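Local coordinates for Baccell_00875 (Bacteroides cellulosilyticus DSM 14838, PDB 5NO8), which probably acts as a polysaccharide lyase that removes L-rhamnose caps linked to glucuronic acid in complex arabinogalactan proteins, at residues Pro386-Glu394 with Ser438-Arg447; Glu394-Gln405 with Asn678-Leu689. All blocks are in the same frame, centred on the assembly; numbering follows the deposited sequence.

Contact 1 (Pro386-Glu394 with Ser438-Arg447); sequences PVDRDEGAE and SSVDQKNRNR
R447 meets E394 end-on with two nitrogens: NH1 gives a 2.8 Å bond to OE2, and NH2 a 2.9 Å bond to OE1. Both oxygens lie near the guanidinium plane, but the carboxylate is turned 40° against it, a twisted fork. R447 NE is bound separately by E537. The guanidinium of R445 lies against that of R447, with NE of R447 over one face and V387 over the opposite one, V387 CG1 standing 3.6 Å from R445 CZ. The two arginines are probably balanced by carboxylates, since R445 NH2 also makes a salt bridge to D388 OD1 at 2.9 Å, meeting it from above the carboxylate plane; D388 OD2 is held by N385.

The tightest packing is at the S438 end, where the CA atoms of G392 and S438 are 4.0 Å apart and a CB on the glycine would collide with S438 O. Here two loops of the helical domain meet, leading into helices 396-409 and 448-465, and an Asx turn shapes the first: D390 OD1 accepts from G392 N. With CG between backbone N and carbonyl carbon (chi1 77°), D390 OD2 takes S438 OG at 2.5 Å, so short that the value is doubtful. E391 bends at chi2 to bring OE2 to V440 N at 2.9 Å.

The N444 side is looser. This exposed asparagine touches V387 through OD1, 3.5 Å from CG2, and K443 is modelled only to CB. Two waters sit round the R445 guanidinium, one bridging V387 O to NH2, the other D388 OD2 to NH1.

Contact 2 (Glu394-Gln405 with Asn678-Leu689); sequences ERLGMGVLLVKQ and NDQDWALVYYLL
Helix-helix packing in the helical domain brings V685 of helix 682-692 as a knob into a hole formed by G397, V400, L401 and K404 of helix 396-409. The axes of segments 396-405 and 682-689 run 34° apart and approach to 8.5 Å. Such a meeting of a helix near the start of the helical domain with the last of the chain is consistent with closure of an alpha/alpha toroid, a fold found in many polysaccharide lyases.

G397 CA sits over one face of the W682 indole, 3.5 Å from the centroid of the six-membered ring, in a CH-pi contact, and a CB would run into NE1; V400 CG2 touches CH2 of the indole. With CG anti to the carbonyl carbon (chi1 -70°), W682 reaches across so that NE1 donates to E394 O at 2.8 Å, on a lone pair; that carbonyl also accepts from G397 N. A leucine in place of W682 would probably leave E394 O without its indole donor and open a gap beside G397 and V400.

Ahead of both helices, R395 NH1 of 3-10 segment 394-395 bonds OD1 of N678, in the loop before helix 682-692, at 2.8 Å. Farther along, the packing is apolar: L401 CD1 lies 3.6 Å from L684 CB and 3.9 Å from L688 CD1. The D681 side chain passes M398 at a slant, OD2 near CG, while its OD1 pairs with R345.

K404, extended beyond CG, crosses V685 at about a right angle; its NZ, also bound to L694 O and a glycerol, donates to V685 O at 3.1 Å from 40° above the carbonyl plane, on the opposite face from L689 N.

Overall arrangement
From the N terminus, the chain first builds the strand-rich part, up to strand 326-335, and then passes into the helical part that holds both contacts. Contact 1 closes a short excursion: helices 396-409 and 412-429 lie between its two loops. Contact 2 closes a far longer one, returning from helix 396-409 to C-terminal helix 682-692 over some 270 residues. The closures cross rather than nest, because 386-394 begins before, and 438-447 falls between, the two segments of contact 2. E394 belongs to both, and the contacts, with centres about 18 Å apart, touch through a salt bridge of D390 OD1 to R395 NH2 at 2.9 Å. Together they join the start of helix 396-409 to helix 448-465 and the chain end.

Contact 1 (Pro386-Glu394 with Ser438-Arg447)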
loop_
_atom_site.group_PDB
_atom_site.type_symbol
_atom_site.label_atom_id
_atom_site.label_comp_id
_atom_site.label_asym_id
_atom_site.label_seq_id
_atom_site.Cartn_x
_atom_site.Cartn_y
_atom_site.Cartn_z
ATOM N N PRO A 386 10.240 16.573 12.703
ATOM C CA PRO A 386 11.581 16.859 12.166
ATOM C C PRO A 386 12.475 15.636 11.937
ATOM O O PRO A 386 13.170 15.579 10.918
ATOM C CB PRO A 386 12.196 17.764 13.235
ATOM C CG PRO A 386 11.029 18.505 13.790
ATOM C CD PRO A 386 9.877 17.536 13.769
ATOM N N VAL A 387 12.455 14.676 12.861
ATOM C CA VAL A 387 13.374 13.530 12.801
ATOM C C VAL A 387 13.171 12.696 11.510
ATOM O O VAL A 387 14.118 12.104 10.989
ATOM C CB VAL A 387 13.290 12.662 14.087
ATOM C CG1 VAL A 387 11.969 11.898 14.173
ATOM C CG2 VAL A 387 14.472 11.707 14.186
ATOM N N ASP A 388 11.952 12.691 10.978
ATOM C CA ASP A 388 11.665 11.949 9.751
ATOM C C ASP A 388 12.016 12.706 8.459
ATOM O O ASP A 388 11.794 12.177 7.363
ATOM C CB ASP A 388 10.217 11.450 9.741
ATOM C CG ASP A 388 9.970 10.321 10.749
ATOM O OD1 ASP A 388 10.804 9.392 10.852
ATOM O OD2 ASP A 388 8.933 10.373 11.456
ATOM N N ARG A 389 12.579 13.910 8.581
ATOM C CA ARG A 389 13.051 14.682 7.437
ATOM C C ARG A 389 14.532 15.049 7.623
ATOM O O ARG A 389 15.021 16.020 7.026
ATOM C CB ARG A 389 12.186 15.934 7.260
ATOM C CG ARG A 389 10.715 15.623 6.970
ATOM C CD ARG A 389 9.763 16.747 7.382
ATOM N NE ARG A 389 8.392 16.382 7.021
ATOM C CZ ARG A 389 7.612 15.539 7.700
ATOM N NH1 ARG A 389 8.036 14.974 8.843
ATOM N NH2 ARG A 389 6.381 15.253 7.239
ATOM N N ASP A 390 15.243 14.245 8.416
ATOM C CA ASP A 390 16.617 14.556 8.757
ATOM C C ASP A 390 17.584 13.859 7.797
ATOM O O ASP A 390 17.160 13.251 6.810
ATOM C CB ASP A 390 16.881 14.308 10.276
ATOM C CG ASP A 390 17.041 12.838 10.671
ATOM O OD1 ASP A 390 17.050 11.881 9.852
ATOM O OD2 ASP A 390 17.145 12.624 11.907
ATOM N N GLU A 391 18.871 13.968 8.095
ATOM C CA GLU A 391 19.956 13.613 7.183
ATOM C C GLU A 391 20.455 12.166 7.301
ATOM O O GLU A 391 21.452 11.794 6.662
ATOM C CB GLU A 391 21.114 14.630 7.378
ATOM C CG GLU A 391 21.745 14.637 8.768
ATOM C CD GLU A 391 21.150 15.657 9.733
ATOM O OE1 GLU A 391 19.916 15.938 9.682
ATOM O OE2 GLU A 391 21.933 16.168 10.584
ATOM N N GLY A 392 19.774 11.335 8.098
ATOM C CA GLY A 392 20.148 9.937 8.276
ATOM C C GLY A 392 18.933 9.035 8.179
ATOM O O GLY A 392 18.003 9.313 7.396
ATOM N N ALA A 393 18.927 7.976 8.985
ATOM C CA ALA A 393 17.814 7.030 9.068
ATOM C C ALA A 393 17.457 6.477 7.677
ATOM O O ALA A 393 18.341 5.969 6.981
ATOM C CB ALA A 393 16.609 7.666 9.769
ATOM N N GLU A 394 16.208 6.614 7.239
ATOM C CA GLU A 394 15.802 6.011 5.976
ATOM C C GLU A 394 16.513 6.618 4.762
ATOM O O GLU A 394 16.471 6.017 3.685
ATOM C CB GLU A 394 14.289 6.172 5.753
ATOM C CG GLU A 394 13.398 5.238 6.535
ATOM C CD GLU A 394 13.056 5.701 7.942
ATOM O OE1 GLU A 394 13.687 6.650 8.494
ATOM O OE2 GLU A 394 12.123 5.087 8.503
ATOM N N SER A 438 20.703 9.584 13.596
ATOM C CA SER A 438 20.182 10.003 12.295
ATOM C C SER A 438 20.473 11.480 11.974
ATOM O O SER A 438 20.170 11.922 10.870
ATOM C CB SER A 438 18.678 9.697 12.235
ATOM O OG SER A 438 17.921 10.565 13.079
ATOM N N SER A 439 21.028 12.254 12.923
ATOM C CA SER A 439 21.414 13.638 12.668
ATOM C C SER A 439 22.770 13.980 13.331
ATOM O O SER A 439 23.218 13.275 14.251
ATOM C CB SER A 439 20.306 14.608 13.099
ATOM O OG SER A 439 20.059 14.513 14.499
ATOM N N VAL A 440 23.417 15.026 12.811
ATOM C CA VAL A 440 24.793 15.392 13.201
ATOM C C VAL A 440 24.900 15.868 14.659
ATOM O O VAL A 440 25.926 15.649 15.287
ATOM C CB VAL A 440 25.437 16.432 12.261
ATOM C CG1 VAL A 440 25.490 15.896 10.821
ATOM C CG2 VAL A 440 24.712 17.778 12.295
ATOM N N ASP A 441 23.854 16.498 15.180
ATOM C CA ASP A 441 23.762 16.809 16.627
ATOM C C ASP A 441 23.891 15.576 17.556
ATOM O O ASP A 441 24.386 15.695 18.680
ATOM C CB ASP A 441 22.454 17.560 16.952
ATOM C CG ASP A 441 21.203 16.813 16.470
ATOM O OD1 ASP A 441 20.868 16.954 15.271
ATOM O OD2 ASP A 441 20.568 16.088 17.274
ATOM N N GLN A 442 23.426 14.416 17.093
ATOM C CA GLN A 442 23.386 13.179 17.877
ATOM C C GLN A 442 22.607 13.330 19.212
ATOM O O GLN A 442 22.841 12.562 20.150
ATOM C CB GLN A 442 24.801 12.613 18.115
ATOM C CG GLN A 442 25.616 12.368 16.844
ATOM C CD GLN A 442 26.925 11.621 17.089
ATOM O OE1 GLN A 442 27.309 11.353 18.228
ATOM N NE2 GLN A 442 27.623 11.287 16.005
ATOM N N LYS A 443 21.698 14.311 19.272
ATOM C CA LYS A 443 20.849 14.575 20.442
ATOM C C LYS A 443 19.481 13.929 20.252
ATOM O O LYS A 443 18.686 13.878 21.190
ATOM C CB LYS A 443 20.693 16.090 20.686
ATOM N N ASN A 444 19.210 13.401 19.051
ATOM C CA ASN A 444 17.903 12.822 18.742
ATOM C C ASN A 444 17.920 11.295 18.939
ATOM O O ASN A 444 18.854 10.755 19.539
ATOM C CB ASN A 444 17.448 13.254 17.337
ATOM C CG ASN A 444 15.975 13.579 17.295
ATOM O OD1 ASN A 444 15.122 12.695 17.474
ATOM N ND2 ASN A 444 15.662 14.848 17.091
ATOM N N ARG A 445 16.899 10.601 18.447
ATOM C CA ARG A 445 16.653 9.225 18.862
ATOM C C ARG A 445 17.727 8.201 18.422
ATOM O O ARG A 445 18.348 8.320 17.346
ATOM C CB ARG A 445 15.253 8.769 18.407
ATOM C CG ARG A 445 15.119 8.544 16.904
ATOM C CD ARG A 445 13.677 8.356 16.477
ATOM N NE ARG A 445 13.543 8.361 15.017
ATOM C CZ ARG A 445 12.387 8.346 14.347
ATOM N NH1 ARG A 445 11.224 8.318 14.995
ATOM N NH2 ARG A 445 12.387 8.353 13.004
ATOM N N ASN A 446 17.922 7.195 19.272
ATOM C CA ASN A 446 18.792 6.077 19.001
ATOM C C ASN A 446 17.833 4.933 18.678
ATOM O O ASN A 446 17.220 4.357 19.572
ATOM C CB ASN A 446 19.681 5.795 20.222
ATOM C CG ASN A 446 20.633 4.630 20.018
ATOM O OD1 ASN A 446 20.746 4.074 18.935
ATOM N ND2 ASN A 446 21.326 4.247 21.090
ATOM N N ARG A 447 17.699 4.618 17.386
ATOM C CA ARG A 447 16.596 3.800 16.864
ATOM C C ARG A 447 17.138 2.583 16.119
ATOM O O ARG A 447 17.985 2.721 15.246
ATOM C CB ARG A 447 15.782 4.703 15.934
ATOM C CG ARG A 447 14.734 4.065 15.047
ATOM C CD ARG A 447 14.293 5.110 14.042
ATOM N NE ARG A 447 13.150 4.739 13.217
ATOM C CZ ARG A 447 13.026 5.009 11.903
ATOM N NH1 ARG A 447 11.905 4.667 11.274
ATOM N NH2 ARG A 447 14.012 5.608 11.205
HETATM O O HOH W 1 14.656 9.557 11.447
HETATM O O HOH W 2 8.692 8.278 13.145
#

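Contact 2 (Glu394-Gln405 with Asn678-Leu689)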
loop_
_atom_site.group_PDB
_atom_site.type_symbol
_atom_site.label_atom_id
_atom_site.label_comp_id
_atom_site.label_asym_id
_atom_site.label_seq_id
_atom_site.Cartn_x
_atom_site.Cartn_y
_atom_site.Cartn_z
ATOM N N GLU A 394 16.208 6.614 7.239
ATOM C CA GLU A 394 15.802 6.011 5.976
ATOM C C GLU A 394 16.513 6.618 4.762
ATOM O O GLU A 394 16.471 6.017 3.685
ATOM C CB GLU A 394 14.289 6.172 5.753
ATOM C CG GLU A 394 13.398 5.238 6.535
ATOM C CD GLU A 394 13.056 5.701 7.942
ATOM O OE1 GLU A 394 13.687 6.650 8.494
ATOM O OE2 GLU A 394 12.123 5.087 8.503
ATOM N N ARG A 395 17.092 7.811 4.902
ATOM C CA ARG A 395 17.860 8.443 3.799
ATOM C C ARG A 395 19.132 7.665 3.416
ATOM O O ARG A 395 19.674 7.881 2.326
ATOM C CB ARG A 395 18.215 9.899 4.105
ATOM C CG ARG A 395 17.178 10.961 3.743
ATOM C CD ARG A 395 15.829 10.757 4.400
ATOM N NE ARG A 395 15.911 10.891 5.858
ATOM C CZ ARG A 395 14.942 10.551 6.703
ATOM N NH1 ARG A 395 13.774 10.065 6.251
ATOM N NH2 ARG A 395 15.134 10.694 8.018
ATOM N N LEU A 396 19.582 6.747 4.272
ATOM C CA LEU A 396 20.587 5.728 3.907
ATOM C C LEU A 396 20.299 4.966 2.609
ATOM O O LEU A 396 21.232 4.530 1.938
ATOM C CB LEU A 396 20.829 4.723 5.036
ATOM C CG LEU A 396 21.858 5.112 6.118
ATOM C CD1 LEU A 396 23.269 4.923 5.546
ATOM C CD2 LEU A 396 21.690 6.528 6.641
ATOM N N GLY A 397 19.016 4.795 2.262
ATOM C CA GLY A 397 18.655 4.124 1.044
ATOM C C GLY A 397 19.238 4.762 -0.196
ATOM O O GLY A 397 19.546 4.039 -1.139
ATOM N N MET A 398 19.402 6.073 -0.204
ATOM C CA MET A 398 20.067 6.761 -1.338
ATOM C C MET A 398 21.507 6.286 -1.522
ATOM O O MET A 398 21.944 6.037 -2.659
ATOM C CB MET A 398 19.991 8.259 -1.202
ATOM C CG MET A 398 18.575 8.758 -1.510
ATOM S SD MET A 398 18.385 10.506 -1.479
ATOM C CE MET A 398 18.081 10.742 0.279
ATOM N N GLY A 399 22.228 6.069 -0.417
ATOM C CA GLY A 399 23.569 5.491 -0.537
ATOM C C GLY A 399 23.558 4.053 -1.008
ATOM O O GLY A 399 24.372 3.643 -1.838
ATOM N N VAL A 400 22.638 3.249 -0.501
ATOM C CA VAL A 400 22.588 1.854 -0.872
ATOM C C VAL A 400 22.220 1.751 -2.371
ATOM O O VAL A 400 22.800 0.947 -3.116
ATOM C CB VAL A 400 21.630 1.059 0.027
ATOM C CG1 VAL A 400 21.539 -0.387 -0.411
ATOM C CG2 VAL A 400 22.092 1.143 1.488
ATOM N N LEU A 401 21.288 2.592 -2.815
ATOM C CA LEU A 401 20.946 2.601 -4.228
ATOM C C LEU A 401 22.175 2.969 -5.089
ATOM O O LEU A 401 22.455 2.286 -6.103
ATOM C CB LEU A 401 19.849 3.614 -4.534
ATOM C CG LEU A 401 19.518 3.780 -6.019
ATOM C CD1 LEU A 401 19.140 2.450 -6.646
ATOM C CD2 LEU A 401 18.411 4.806 -6.193
ATOM N N LEU A 402 22.853 4.062 -4.734
ATOM C CA LEU A 402 24.013 4.482 -5.541
ATOM C C LEU A 402 25.113 3.422 -5.606
ATOM O O LEU A 402 25.729 3.264 -6.666
ATOM C CB LEU A 402 24.556 5.829 -5.141
ATOM C CG LEU A 402 23.941 7.034 -5.848
ATOM C CD1 LEU A 402 22.423 7.117 -5.757
ATOM C CD2 LEU A 402 24.580 8.314 -5.353
ATOM N N VAL A 403 25.323 2.669 -4.520
ATOM C CA VAL A 403 26.246 1.518 -4.578
ATOM C C VAL A 403 25.790 0.475 -5.587
ATOM O O VAL A 403 26.589 -0.002 -6.390
ATOM C CB VAL A 403 26.416 0.784 -3.223
ATOM C CG1 VAL A 403 27.319 -0.431 -3.409
ATOM C CG2 VAL A 403 26.983 1.714 -2.189
ATOM N N LYS A 404 24.517 0.076 -5.539
ATOM C CA LYS A 404 24.053 -0.975 -6.425
ATOM C C LYS A 404 24.202 -0.508 -7.879
ATOM O O LYS A 404 24.644 -1.275 -8.723
ATOM C CB LYS A 404 22.621 -1.405 -6.110
ATOM C CG LYS A 404 22.538 -2.142 -4.789
ATOM C CD LYS A 404 21.183 -2.764 -4.562
ATOM C CE LYS A 404 21.130 -3.408 -3.188
ATOM N NZ LYS A 404 19.932 -4.267 -3.081
ATOM N N GLN A 405 23.875 0.748 -8.139
ATOM C CA GLN A 405 24.003 1.293 -9.492
ATOM C C GLN A 405 25.501 1.406 -9.896
ATOM O O GLN A 405 25.863 1.143 -11.040
ATOM C CB GLN A 405 23.317 2.647 -9.628
ATOM C CG GLN A 405 23.239 3.162 -11.068
ATOM C CD GLN A 405 22.286 2.413 -11.998
ATOM O OE1 GLN A 405 21.758 1.344 -11.699
ATOM N NE2 GLN A 405 22.102 2.980 -13.181
ATOM N N ASN A 678 12.050 11.863 -0.241
ATOM C CA ASN A 678 12.527 11.610 1.084
ATOM C C ASN A 678 13.213 10.255 1.104
ATOM O O ASN A 678 14.425 10.182 0.862
ATOM C CB ASN A 678 11.346 11.797 2.079
ATOM C CG ASN A 678 11.781 11.704 3.514
ATOM O OD1 ASN A 678 12.734 11.000 3.802
ATOM N ND2 ASN A 678 11.083 12.416 4.438
ATOM N N ASP A 679 12.470 9.180 1.333
ATOM C CA ASP A 679 13.022 7.864 1.605
ATOM C C ASP A 679 12.722 6.767 0.554
ATOM O O ASP A 679 13.122 5.620 0.711
ATOM C CB ASP A 679 12.590 7.398 3.038
ATOM C CG ASP A 679 11.096 7.602 3.356
ATOM O OD1 ASP A 679 10.374 8.428 2.719
ATOM O OD2 ASP A 679 10.628 6.885 4.288
ATOM N N GLN A 680 12.021 7.136 -0.513
ATOM C CA GLN A 680 11.514 6.196 -1.515
ATOM C C GLN A 680 12.572 5.478 -2.333
ATOM O O GLN A 680 12.232 4.516 -3.010
ATOM C CB GLN A 680 10.524 6.872 -2.500
ATOM C CG GLN A 680 11.163 7.853 -3.488
ATOM C CD GLN A 680 11.874 9.000 -2.817
ATOM O OE1 GLN A 680 13.081 9.322 -3.101
ATOM N NE2 GLN A 680 11.160 9.646 -1.931
ATOM N N ASP A 681 13.827 5.895 -2.261
ATOM C CA ASP A 681 14.851 5.251 -3.094
ATOM C C ASP A 681 15.114 3.806 -2.693
ATOM O O ASP A 681 15.602 3.019 -3.497
ATOM C CB ASP A 681 16.090 6.120 -3.165
ATOM C CG ASP A 681 15.797 7.418 -3.878
ATOM O OD1 ASP A 681 15.234 7.361 -5.000
ATOM O OD2 ASP A 681 16.051 8.500 -3.329
ATOM N N TRP A 682 14.711 3.410 -1.478
ATOM C CA TRP A 682 14.628 1.986 -1.157
ATOM C C TRP A 682 13.835 1.135 -2.163
ATOM O O TRP A 682 14.109 -0.045 -2.335
ATOM C CB TRP A 682 14.045 1.753 0.263
ATOM C CG TRP A 682 14.951 2.174 1.354
ATOM C CD1 TRP A 682 14.823 3.264 2.141
ATOM C CD2 TRP A 682 16.148 1.505 1.781
ATOM N NE1 TRP A 682 15.858 3.328 3.048
ATOM C CE2 TRP A 682 16.695 2.267 2.837
ATOM C CE3 TRP A 682 16.824 0.365 1.348
ATOM C CZ2 TRP A 682 17.897 1.911 3.484
ATOM C CZ3 TRP A 682 18.032 0.009 1.990
ATOM C CH2 TRP A 682 18.529 0.781 3.065
ATOM N N ALA A 683 12.823 1.709 -2.820
ATOM C CA ALA A 683 12.107 0.923 -3.809
ATOM C C ALA A 683 13.040 0.455 -4.922
ATOM O O ALA A 683 12.881 -0.655 -5.413
ATOM C CB ALA A 683 10.914 1.683 -4.363
ATOM N N LEU A 684 14.005 1.281 -5.300
ATOM C CA LEU A 684 14.955 0.898 -6.351
ATOM C C LEU A 684 16.044 -0.029 -5.804
ATOM O O LEU A 684 16.523 -0.908 -6.503
ATOM C CB LEU A 684 15.540 2.126 -7.024
ATOM C CG LEU A 684 14.558 2.967 -7.838
ATOM C CD1 LEU A 684 15.296 4.163 -8.430
ATOM C CD2 LEU A 684 13.850 2.141 -8.901
ATOM N N VAL A 685 16.394 0.135 -4.533
ATOM C CA VAL A 685 17.250 -0.855 -3.874
ATOM C C VAL A 685 16.657 -2.249 -3.994
ATOM O O VAL A 685 17.347 -3.213 -4.341
ATOM C CB VAL A 685 17.495 -0.492 -2.385
ATOM C CG1 VAL A 685 18.214 -1.629 -1.644
ATOM C CG2 VAL A 685 18.250 0.818 -2.248
ATOM N N TYR A 686 15.355 -2.377 -3.732
ATOM C CA TYR A 686 14.712 -3.657 -3.819
ATOM C C TYR A 686 14.399 -4.093 -5.249
ATOM O O TYR A 686 14.393 -5.302 -5.549
ATOM C CB TYR A 686 13.503 -3.700 -2.885
ATOM C CG TYR A 686 13.962 -3.851 -1.452
ATOM C CD1 TYR A 686 14.570 -5.026 -1.029
ATOM C CD2 TYR A 686 13.896 -2.801 -0.572
ATOM C CE1 TYR A 686 15.016 -5.175 0.278
ATOM C CE2 TYR A 686 14.341 -2.933 0.740
ATOM C CZ TYR A 686 14.886 -4.128 1.154
ATOM O OH TYR A 686 15.312 -4.253 2.446
ATOM N N TYR A 687 14.191 -3.122 -6.140
ATOM C CA TYR A 687 14.045 -3.411 -7.558
ATOM C C TYR A 687 15.311 -4.132 -8.059
ATOM O O TYR A 687 15.220 -5.129 -8.757
ATOM C CB TYR A 687 13.824 -2.133 -8.359
ATOM C CG TYR A 687 13.628 -2.397 -9.811
ATOM C CD1 TYR A 687 14.712 -2.552 -10.659
ATOM C CD2 TYR A 687 12.346 -2.557 -10.340
ATOM C CE1 TYR A 687 14.527 -2.831 -12.011
ATOM C CE2 TYR A 687 12.167 -2.848 -11.667
ATOM C CZ TYR A 687 13.265 -2.979 -12.494
ATOM O OH TYR A 687 13.046 -3.292 -13.826
ATOM N N LEU A 688 16.461 -3.611 -7.674
ATOM C CA LEU A 688 17.749 -4.184 -8.091
ATOM C C LEU A 688 18.083 -5.488 -7.396
ATOM O O LEU A 688 18.727 -6.342 -8.002
ATOM C CB LEU A 688 18.870 -3.173 -7.940
ATOM C CG LEU A 688 18.707 -1.967 -8.871
ATOM C CD1 LEU A 688 19.697 -0.900 -8.571
ATOM C CD2 LEU A 688 18.802 -2.357 -10.348
ATOM N N LEU A 689 17.612 -5.681 -6.165
ATOM C CA LEU A 689 17.678 -7.004 -5.539
ATOM C C LEU A 689 16.901 -8.049 -6.316
ATOM O O LEU A 689 17.422 -9.102 -6.714
ATOM C CB LEU A 689 17.160 -6.942 -4.093
ATOM C CG LEU A 689 17.157 -8.311 -3.387
ATOM C CD1 LEU A 689 18.611 -8.704 -3.087
ATOM C CD2 LEU A 689 16.341 -8.228 -2.124
HETATM O O HOH W 3 16.521 6.375 0.960
#